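Local coordinates for protein V-type ATPase 116 kDa subunit (Meiothermus ruber, PDB 3RRK) that probably forms the stator-side membrane subunit of a rotary proton-transporting V-type ATPase, this piece being its cytoplasmic N-terminal domain, at residues M14-A20 and A287-V293; E61-E66 and E270-K275; V68-E73 and L263-K268. One frame throughout, in Å; residues are numbered along the deposited sequence.

Contact 1 (M14-A20 and A287-V293); sequences MEKLIVA and AALMGWV
Glu15 to Ala20 pair with Val293 back to Ala288 as neighbouring antiparallel strands, their short axes 4.5 Å apart at closest approach and their directions 168° apart. The pairing shows how such a sheet divides its work. Leu17 with Gly291 and Val19 with Leu289 are hydrogen-bonded pairs, each joined by two backbone bonds; that from Leu17 N to Gly291 O measures 2.7 Å and is nearly straight. Ile18 with Met290 between them, and Ala20 with Ala288 beyond, are non-hydrogen-bonded pairs, where CA-H groups face carbonyl oxygens of the partner strand. At the Met14 end the bonds to Val293 O are weak, although Val293 N still reaches Glu15 O at 3.1 Å.

On the face carrying Lys16, Ile18, Met290 and Trp292, the main side-chain event is a CH-pi contact. Lys16 CB sits over the six-membered ring of Trp292, 4.0 Å from its centroid and close to the ring normal. Farther out, a bend of the lysine chain at chi3 (-74°) brings Lys16 CE within 3.5 Å of Trp292 CZ2. The same CE lies beside Met290 SD, so the aliphatic part of the lysine crosses both side chains. Met14 O approaches the edge of the indole. On the opposite face, Leu17 CB packs on Val293 CG2 at 3.9 Å.

These are the two central strands of a four-stranded sheet whose order and alternation with helices correspond to a ferredoxin-like fold, with the long helices inserted between its second and third strands. Strand 310-313 flanks 14-20, strand 41-44 flanks 287-293, and helix 26-36 packs against Val19 and Leu289 through Leu29, Leu30 and Leu33.

Contact 2 (E61-E66 and E270-K275); sequences ELKRWE and EVARYK
Trp65 projects from helix 56-79 onto Glu270 of the antiparallel helix 224-281, a worked case of a broad side chain filling the groove between helices whose local axes pass 9.3 Å apart. Glu270 CG stands over the indole, 3.6 Å from the centroid of the six-membered ring of Trp65, and the bend at chi2 (-69°) folds the carboxylate over the ring as well, the two planes 11° apart. Next to it in sequence, Val271 CG2 fits the hollow between Trp65 CB and Glu66 CG, 3.7 Å from the latter. In return, Leu62 CD1 enters the notch between Val271 CG1 and Tyr274 CB, the nearer wall being CB at 3.8 Å.

Polar groups close the two margins. Lys275 NZ forms a salt bridge with Glu66 OE2 at 3.0 Å, meeting it nearly along its C-O axis. At the other margin Tyr274 OH donates to Glu61 OE1, modelled so short that its length is doubtful, and a water accepts from Trp65 NE1 while donating to Tyr274 OH. An alanine in place of Trp65 would probably strip the aliphatic part of Glu270 of its cover and leave that water without its indole donor.

Helix 94-138 adds a third partner: its Leu94 touches Trp65, and Arg64 forms salt bridges with its Glu95 and Glu98.

Contact 3 (V68-E73 and L263-K268); sequences VVSQAE and LWTRAK
The indole of Trp264 offers its edge to Glu73, while Lys268 CG, from the next turn of its own helix, lies over one face, 3.5 Å above the ring plane and offset toward the rim. Trp264 NE1 donates in the plane of the ring to Glu73 OE2 at 3.2 Å in a nearly straight bond. It arrives on the anti side, 28° out of the carboxylate plane, which is itself turned 33° from that of the ring. With CG of Trp264 anti to the backbone N (chi1 179°), the side chain carries the ring across toward helix 56-79, where Val69 O also lies near its edge. Lys268 NZ stays 4.1 Å from Glu73 OE2, too far for a salt bridge, though its positive charge probably still favours the ionised form of Glu73.

Inward from this polar flank the packing is small and apolar. Ala267 CB lies 3.7 Å from Val68 CG1 and also meets Val69 CG2, and Ala72 CB rests on Trp264 CB. Alanines at these inner positions are consistent with the 8.6 Å closest approach of the axes. With Leu101 of helix 94-138 against Val68 and Ala97 against Leu263, the arrangement is that of an antiparallel helix pair within a small helical bundle.

Overall arrangement
The three contacts illustrate how distant parts of one chain are gathered into a lobe and its stalk. Contacts 2 and 3 are successive sections of a single helix-helix seam, with centres about 10 Å apart. They merge where Trp65 CE3 packs on Ala267 CB at 3.5 Å and Val271 CG2 approaches Val69 CG2. Contact 1 stands apart, its centre about 21 Å from that of contact 2 and about 28 Å from that of contact 3. It is linked to both through the chain, since helix 224-281 leads, through a short loop, into strand 287-293. Both helical contacts thus lie within the long excursion that leaves and rejoins the sheet of contact 1.

Contact 1 (M14-A20 and A287-V293)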
loop_
_atom_site.group_PDB
_atom_site.type_symbol
_atom_site.label_atom_id
_atom_site.label_comp_id
_atom_site.label_asym_id
_atom_site.label_seq_id
_atom_site.Cartn_x
_atom_site.Cartn_y
_atom_site.Cartn_z
ATOM N N MET A 14 23.606 4.542 -41.497
ATOM C CA MET A 14 23.275 3.159 -41.157
ATOM C C MET A 14 21.834 3.009 -40.620
ATOM O O MET A 14 20.924 2.658 -41.374
ATOM C CB MET A 14 24.291 2.585 -40.158
ATOM C CG MET A 14 25.757 2.662 -40.595
ATOM S SD MET A 14 26.188 1.574 -41.970
ATOM C CE MET A 14 27.975 1.733 -41.995
ATOM N N GLU A 15 21.633 3.278 -39.327
ATOM C CA GLU A 15 20.319 3.115 -38.680
ATOM C C GLU A 15 19.447 4.378 -38.725
ATOM O O GLU A 15 19.913 5.477 -38.418
ATOM C CB GLU A 15 20.476 2.671 -37.219
ATOM C CG GLU A 15 21.066 1.288 -37.022
ATOM C CD GLU A 15 21.360 0.988 -35.560
ATOM O OE1 GLU A 15 21.306 1.931 -34.736
ATOM O OE2 GLU A 15 21.643 -0.189 -35.237
ATOM N N LYS A 16 18.177 4.206 -39.085
ATOM C CA LYS A 16 17.230 5.314 -39.137
ATOM C C LYS A 16 16.941 5.846 -37.736
ATOM O O LYS A 16 16.799 5.072 -36.795
ATOM C CB LYS A 16 15.930 4.886 -39.829
ATOM C CG LYS A 16 14.820 5.935 -39.773
ATOM C CD LYS A 16 13.609 5.557 -40.625
ATOM C CE LYS A 16 13.897 5.728 -42.110
ATOM N NZ LYS A 16 12.697 5.451 -42.948
ATOM N N LEU A 17 16.883 7.169 -37.597
ATOM C CA LEU A 17 16.504 7.786 -36.329
ATOM C C LEU A 17 15.213 8.574 -36.488
ATOM O O LEU A 17 15.005 9.249 -37.489
ATOM C CB LEU A 17 17.603 8.703 -35.776
ATOM C CG LEU A 17 17.164 9.451 -34.501
ATOM C CD1 LEU A 17 17.343 8.599 -33.203
ATOM C CD2 LEU A 17 17.867 10.793 -34.371
ATOM N N ILE A 18 14.338 8.475 -35.501
ATOM C CA ILE A 18 13.092 9.206 -35.541
ATOM C C ILE A 18 12.951 9.912 -34.214
ATOM O O ILE A 18 13.077 9.300 -33.163
ATOM C CB ILE A 18 11.903 8.274 -35.791
ATOM C CG1 ILE A 18 12.161 7.420 -37.028
ATOM C CG2 ILE A 18 10.632 9.075 -35.985
ATOM C CD1 ILE A 18 11.783 5.977 -36.836
ATOM N N VAL A 19 12.716 11.215 -34.271
ATOM C CA VAL A 19 12.685 12.023 -33.076
ATOM C C VAL A 19 11.461 12.910 -33.085
ATOM O O VAL A 19 11.075 13.426 -34.129
ATOM C CB VAL A 19 13.914 12.922 -33.001
ATOM C CG1 VAL A 19 13.965 13.625 -31.651
ATOM C CG2 VAL A 19 15.169 12.112 -33.235
ATOM N N ALA A 20 10.852 13.093 -31.921
ATOM C CA ALA A 20 9.724 13.995 -31.804
ATOM C C ALA A 20 9.867 14.852 -30.546
ATOM O O ALA A 20 10.542 14.462 -29.593
ATOM C CB ALA A 20 8.410 13.219 -31.802
ATOM N N ALA A 287 6.483 18.533 -33.332
ATOM C CA ALA A 287 7.703 18.509 -34.125
ATOM C C ALA A 287 8.309 17.107 -34.147
ATOM O O ALA A 287 8.473 16.477 -33.099
ATOM C CB ALA A 287 8.707 19.524 -33.588
ATOM N N ALA A 288 8.640 16.631 -35.347
ATOM C CA ALA A 288 9.244 15.315 -35.537
ATOM C C ALA A 288 10.225 15.274 -36.712
ATOM O O ALA A 288 9.909 15.719 -37.814
ATOM C CB ALA A 288 8.166 14.275 -35.733
ATOM N N LEU A 289 11.409 14.721 -36.473
ATOM C CA LEU A 289 12.448 14.622 -37.501
ATOM C C LEU A 289 12.874 13.168 -37.771
ATOM O O LEU A 289 12.644 12.260 -36.959
ATOM C CB LEU A 289 13.678 15.446 -37.111
ATOM C CG LEU A 289 13.623 16.970 -37.194
ATOM C CD1 LEU A 289 12.439 17.534 -36.426
ATOM C CD2 LEU A 289 14.917 17.551 -36.660
ATOM N N MET A 290 13.506 12.973 -38.924
ATOM C CA MET A 290 13.971 11.672 -39.369
ATOM C C MET A 290 15.414 11.870 -39.796
ATOM O O MET A 290 15.782 12.948 -40.258
ATOM C CB MET A 290 13.142 11.226 -40.572
ATOM C CG MET A 290 13.282 9.769 -40.938
ATOM S SD MET A 290 13.144 9.512 -42.714
ATOM C CE MET A 290 14.735 10.134 -43.275
ATOM N N GLY A 291 16.243 10.850 -39.658
ATOM C CA GLY A 291 17.636 11.007 -40.019
ATOM C C GLY A 291 18.373 9.691 -40.034
ATOM O O GLY A 291 17.839 8.677 -39.599
ATOM N N TRP A 292 19.603 9.707 -40.541
ATOM C CA TRP A 292 20.431 8.510 -40.595
ATOM C C TRP A 292 21.724 8.706 -39.820
ATOM O O TRP A 292 22.394 9.735 -39.949
ATOM C CB TRP A 292 20.696 8.105 -42.042
ATOM C CG TRP A 292 19.438 7.695 -42.743
ATOM C CD1 TRP A 292 18.543 8.511 -43.376
ATOM C CD2 TRP A 292 18.920 6.367 -42.857
ATOM N NE1 TRP A 292 17.502 7.770 -43.886
ATOM C CE2 TRP A 292 17.712 6.451 -43.581
ATOM C CE3 TRP A 292 19.361 5.111 -42.420
ATOM C CZ2 TRP A 292 16.942 5.326 -43.879
ATOM C CZ3 TRP A 292 18.598 3.997 -42.720
ATOM C CH2 TRP A 292 17.402 4.112 -43.441
ATOM N N VAL A 293 22.053 7.709 -39.010
ATOM C CA VAL A 293 23.163 7.790 -38.072
ATOM C C VAL A 293 24.163 6.659 -38.321
ATOM O O VAL A 293 23.819 5.485 -38.189
ATOM C CB VAL A 293 22.646 7.698 -36.613
ATOM C CG1 VAL A 293 23.750 8.017 -35.615
ATOM C CG2 VAL A 293 21.449 8.622 -36.410
#

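Contact 2 (E61-E66 and E270-K275)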
loop_
_atom_site.group_PDB
_atom_site.type_symbol
_atom_site.label_atom_id
_atom_site.label_comp_id
_atom_site.label_asym_id
_atom_site.label_seq_id
_atom_site.Cartn_x
_atom_site.Cartn_y
_atom_site.Cartn_z
ATOM N N GLU A 61 4.059 -6.857 -24.855
ATOM C CA GLU A 61 5.350 -6.670 -24.191
ATOM C C GLU A 61 5.322 -5.464 -23.246
ATOM O O GLU A 61 5.789 -5.545 -22.106
ATOM C CB GLU A 61 6.486 -6.539 -25.222
ATOM C CG GLU A 61 6.681 -7.783 -26.113
ATOM C CD GLU A 61 7.517 -7.533 -27.377
ATOM O OE1 GLU A 61 8.085 -6.425 -27.540
ATOM O OE2 GLU A 61 7.590 -8.450 -28.225
ATOM N N LEU A 62 4.762 -4.347 -23.716
ATOM C CA LEU A 62 4.623 -3.162 -22.885
ATOM C C LEU A 62 3.877 -3.525 -21.606
ATOM O O LEU A 62 4.350 -3.210 -20.516
ATOM C CB LEU A 62 3.908 -2.034 -23.638
ATOM C CG LEU A 62 3.482 -0.781 -22.837
ATOM C CD1 LEU A 62 4.625 -0.216 -21.970
ATOM C CD2 LEU A 62 2.901 0.317 -23.750
ATOM N N LYS A 63 2.730 -4.200 -21.735
ATOM C CA LYS A 63 1.938 -4.544 -20.561
ATOM C C LYS A 63 2.759 -5.383 -19.589
ATOM O O LYS A 63 2.697 -5.162 -18.383
ATOM C CB LYS A 63 0.637 -5.266 -20.932
ATOM C CG LYS A 63 -0.397 -4.425 -21.666
ATOM C CD LYS A 63 -1.179 -3.492 -20.739
ATOM C CE LYS A 63 -2.468 -4.146 -20.237
ATOM N NZ LYS A 63 -3.271 -3.235 -19.354
ATOM N N ARG A 64 3.532 -6.340 -20.100
ATOM C CA ARG A 64 4.363 -7.187 -19.227
ATOM C C ARG A 64 5.495 -6.424 -18.533
ATOM O O ARG A 64 5.833 -6.726 -17.374
ATOM C CB ARG A 64 4.886 -8.442 -19.963
ATOM C CG ARG A 64 3.743 -9.343 -20.465
ATOM C CD ARG A 64 4.176 -10.326 -21.551
ATOM N NE ARG A 64 5.418 -11.005 -21.196
ATOM C CZ ARG A 64 6.076 -11.804 -22.024
ATOM N NH1 ARG A 64 5.605 -12.012 -23.246
ATOM N NH2 ARG A 64 7.193 -12.392 -21.630
ATOM N N TRP A 65 6.066 -5.430 -19.221
ATOM C CA TRP A 65 7.111 -4.607 -18.604
ATOM C C TRP A 65 6.548 -3.710 -17.509
ATOM O O TRP A 65 7.204 -3.461 -16.499
ATOM C CB TRP A 65 7.853 -3.776 -19.650
ATOM C CG TRP A 65 8.929 -4.497 -20.366
ATOM C CD1 TRP A 65 8.953 -4.824 -21.690
ATOM C CD2 TRP A 65 10.147 -5.004 -19.804
ATOM N NE1 TRP A 65 10.118 -5.493 -21.994
ATOM C CE2 TRP A 65 10.872 -5.612 -20.854
ATOM C CE3 TRP A 65 10.700 -4.996 -18.515
ATOM C CZ2 TRP A 65 12.116 -6.217 -20.659
ATOM C CZ3 TRP A 65 11.943 -5.584 -18.322
ATOM C CH2 TRP A 65 12.637 -6.187 -19.393
ATOM N N GLU A 66 5.327 -3.226 -17.723
ATOM C CA GLU A 66 4.632 -2.446 -16.707
ATOM C C GLU A 66 4.357 -3.287 -15.461
ATOM O O GLU A 66 4.457 -2.802 -14.338
ATOM C CB GLU A 66 3.337 -1.885 -17.265
ATOM C CG GLU A 66 3.534 -0.822 -18.337
ATOM C CD GLU A 66 2.219 -0.315 -18.904
ATOM O OE1 GLU A 66 1.296 -1.155 -19.081
ATOM O OE2 GLU A 66 2.118 0.917 -19.165
ATOM N N GLU A 270 12.221 0.373 -20.117
ATOM C CA GLU A 270 11.572 -0.397 -21.157
ATOM C C GLU A 270 10.208 0.201 -21.451
ATOM O O GLU A 270 9.820 0.367 -22.612
ATOM C CB GLU A 270 11.461 -1.859 -20.749
ATOM C CG GLU A 270 12.747 -2.601 -20.948
ATOM C CD GLU A 270 13.070 -2.759 -22.412
ATOM O OE1 GLU A 270 12.222 -2.388 -23.244
ATOM O OE2 GLU A 270 14.161 -3.254 -22.740
ATOM N N VAL A 271 9.505 0.566 -20.390
ATOM C CA VAL A 271 8.194 1.170 -20.520
ATOM C C VAL A 271 8.256 2.522 -21.257
ATOM O O VAL A 271 7.500 2.755 -22.207
ATOM C CB VAL A 271 7.525 1.286 -19.151
ATOM C CG1 VAL A 271 6.308 2.160 -19.231
ATOM C CG2 VAL A 271 7.177 -0.125 -18.622
ATOM N N ALA A 272 9.183 3.382 -20.854
ATOM C CA ALA A 272 9.385 4.662 -21.531
ATOM C C ALA A 272 9.658 4.470 -23.010
ATOM O O ALA A 272 9.161 5.212 -23.860
ATOM C CB ALA A 272 10.527 5.441 -20.887
ATOM N N ARG A 273 10.465 3.468 -23.307
ATOM C CA ARG A 273 10.863 3.206 -24.674
ATOM C C ARG A 273 9.637 2.809 -25.489
ATOM O O ARG A 273 9.407 3.333 -26.574
ATOM C CB ARG A 273 11.920 2.107 -24.675
ATOM C CG ARG A 273 12.403 1.630 -26.022
ATOM C CD ARG A 273 13.523 0.621 -25.804
ATOM N NE ARG A 273 14.430 1.083 -24.751
ATOM C CZ ARG A 273 15.248 0.295 -24.057
ATOM N NH1 ARG A 273 15.285 -1.011 -24.292
ATOM N NH2 ARG A 273 16.026 0.815 -23.115
ATOM N N TYR A 274 8.836 1.901 -24.948
ATOM C CA TYR A 274 7.633 1.456 -25.636
ATOM C C TYR A 274 6.605 2.554 -25.770
ATOM O O TYR A 274 6.011 2.714 -26.825
ATOM C CB TYR A 274 6.995 0.261 -24.918
ATOM C CG TYR A 274 7.574 -1.068 -25.319
ATOM C CD1 TYR A 274 6.969 -1.851 -26.294
ATOM C CD2 TYR A 274 8.734 -1.532 -24.736
ATOM C CE1 TYR A 274 7.510 -3.071 -26.663
ATOM C CE2 TYR A 274 9.281 -2.735 -25.096
ATOM C CZ TYR A 274 8.670 -3.505 -26.054
ATOM O OH TYR A 274 9.234 -4.714 -26.392
ATOM N N LYS A 275 6.368 3.295 -24.696
ATOM C CA LYS A 275 5.387 4.375 -24.751
ATOM C C LYS A 275 5.811 5.454 -25.760
ATOM O O LYS A 275 5.017 5.866 -26.613
ATOM C CB LYS A 275 5.112 4.977 -23.362
ATOM C CG LYS A 275 4.227 4.107 -22.458
ATOM C CD LYS A 275 3.533 4.928 -21.361
ATOM C CE LYS A 275 2.888 4.059 -20.276
ATOM N NZ LYS A 275 1.565 3.450 -20.647
HETATM O O HOH W 1 11.165 -6.346 -24.654
#

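Contact 3 (V68-E73 and L263-K268)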
loop_
_atom_site.group_PDB
_atom_site.type_symbol
_atom_site.label_atom_id
_atom_site.label_comp_id
_atom_site.label_asym_id
_atom_site.label_seq_id
_atom_site.Cartn_x
_atom_site.Cartn_y
_atom_site.Cartn_z
ATOM N N VAL A 68 6.182 -5.915 -14.569
ATOM C CA VAL A 68 7.489 -5.949 -13.925
ATOM C C VAL A 68 7.738 -4.693 -13.077
ATOM O O VAL A 68 8.135 -4.789 -11.923
ATOM C CB VAL A 68 8.640 -6.100 -14.919
ATOM C CG1 VAL A 68 9.952 -6.113 -14.169
ATOM C CG2 VAL A 68 8.486 -7.358 -15.748
ATOM N N VAL A 69 7.477 -3.516 -13.628
ATOM C CA VAL A 69 7.673 -2.296 -12.848
ATOM C C VAL A 69 6.855 -2.335 -11.556
ATOM O O VAL A 69 7.358 -2.094 -10.463
ATOM C CB VAL A 69 7.302 -1.024 -13.645
ATOM C CG1 VAL A 69 7.098 0.152 -12.699
ATOM C CG2 VAL A 69 8.360 -0.709 -14.697
ATOM N N SER A 70 5.579 -2.638 -11.688
ATOM C CA SER A 70 4.684 -2.634 -10.539
ATOM C C SER A 70 5.028 -3.705 -9.484
ATOM O O SER A 70 4.971 -3.443 -8.295
ATOM C CB SER A 70 3.246 -2.764 -11.026
ATOM O OG SER A 70 2.469 -3.486 -10.100
ATOM N N GLN A 71 5.408 -4.900 -9.918
ATOM C CA GLN A 71 5.766 -5.961 -8.972
ATOM C C GLN A 71 7.076 -5.717 -8.235
ATOM O O GLN A 71 7.222 -6.094 -7.070
ATOM C CB GLN A 71 5.853 -7.313 -9.674
ATOM C CG GLN A 71 4.538 -7.930 -10.059
ATOM C CD GLN A 71 4.704 -8.991 -11.144
ATOM O OE1 GLN A 71 3.865 -9.101 -12.037
ATOM N NE2 GLN A 71 5.788 -9.766 -11.078
ATOM N N ALA A 72 8.046 -5.124 -8.922
ATOM C CA ALA A 72 9.296 -4.778 -8.266
ATOM C C ALA A 72 9.063 -3.656 -7.244
ATOM O O ALA A 72 9.549 -3.739 -6.119
ATOM C CB ALA A 72 10.356 -4.390 -9.284
ATOM N N GLU A 73 8.316 -2.618 -7.623
ATOM C CA GLU A 73 7.983 -1.565 -6.662
ATOM C C GLU A 73 7.325 -2.163 -5.429
ATOM O O GLU A 73 7.765 -1.949 -4.308
ATOM C CB GLU A 73 7.077 -0.497 -7.273
ATOM C CG GLU A 73 7.857 0.545 -8.080
ATOM C CD GLU A 73 6.970 1.571 -8.804
ATOM O OE1 GLU A 73 5.719 1.421 -8.802
ATOM O OE2 GLU A 73 7.539 2.530 -9.381
ATOM N N LEU A 263 15.926 -4.847 -11.774
ATOM C CA LEU A 263 14.752 -5.190 -12.570
ATOM C C LEU A 263 13.896 -3.952 -12.763
ATOM O O LEU A 263 13.441 -3.647 -13.865
ATOM C CB LEU A 263 13.922 -6.269 -11.856
ATOM C CG LEU A 263 14.580 -7.653 -11.856
ATOM C CD1 LEU A 263 14.139 -8.502 -10.658
ATOM C CD2 LEU A 263 14.366 -8.364 -13.194
ATOM N N TRP A 264 13.677 -3.242 -11.667
ATOM C CA TRP A 264 12.869 -2.056 -11.698
ATOM C C TRP A 264 13.455 -1.100 -12.720
ATOM O O TRP A 264 12.750 -0.538 -13.575
ATOM C CB TRP A 264 12.866 -1.414 -10.318
ATOM C CG TRP A 264 12.067 -0.154 -10.259
ATOM C CD1 TRP A 264 10.715 -0.047 -10.112
ATOM C CD2 TRP A 264 12.572 1.188 -10.349
ATOM N NE1 TRP A 264 10.345 1.274 -10.102
ATOM C CE2 TRP A 264 11.460 2.053 -10.252
ATOM C CE3 TRP A 264 13.854 1.736 -10.496
ATOM C CZ2 TRP A 264 11.594 3.448 -10.299
ATOM C CZ3 TRP A 264 13.982 3.123 -10.541
ATOM C CH2 TRP A 264 12.858 3.960 -10.443
ATOM N N THR A 265 14.769 -0.944 -12.636
ATOM C CA THR A 265 15.471 -0.002 -13.467
ATOM C C THR A 265 15.316 -0.364 -14.941
ATOM O O THR A 265 14.828 0.433 -15.750
ATOM C CB THR A 265 16.927 0.078 -13.040
ATOM O OG1 THR A 265 16.970 0.526 -11.684
ATOM C CG2 THR A 265 17.700 1.052 -13.903
ATOM N N ARG A 266 15.697 -1.574 -15.302
ATOM C CA ARG A 266 15.529 -1.987 -16.687
ATOM C C ARG A 266 14.084 -1.783 -17.176
ATOM O O ARG A 266 13.861 -1.334 -18.305
ATOM C CB ARG A 266 15.978 -3.433 -16.849
ATOM C CG ARG A 266 15.519 -4.111 -18.116
ATOM C CD ARG A 266 16.288 -3.649 -19.323
ATOM N NE ARG A 266 15.869 -4.357 -20.532
ATOM C CZ ARG A 266 16.196 -5.618 -20.817
ATOM N NH1 ARG A 266 16.945 -6.340 -19.970
ATOM N NH2 ARG A 266 15.762 -6.166 -21.950
ATOM N N ALA A 267 13.108 -2.093 -16.318
ATOM C CA ALA A 267 11.703 -2.035 -16.712
ATOM C C ALA A 267 11.180 -0.608 -16.844
ATOM O O ALA A 267 10.450 -0.304 -17.775
ATOM C CB ALA A 267 10.818 -2.871 -15.775
ATOM N N LYS A 268 11.543 0.268 -15.919
ATOM C CA LYS A 268 11.218 1.688 -16.078
ATOM C C LYS A 268 11.618 2.202 -17.455
ATOM O O LYS A 268 10.819 2.866 -18.118
ATOM C CB LYS A 268 11.881 2.529 -14.992
ATOM C CG LYS A 268 11.047 2.621 -13.716
ATOM C CD LYS A 268 9.761 3.371 -14.001
ATOM C CE LYS A 268 9.350 4.271 -12.847
ATOM N NZ LYS A 268 7.901 4.632 -12.927
#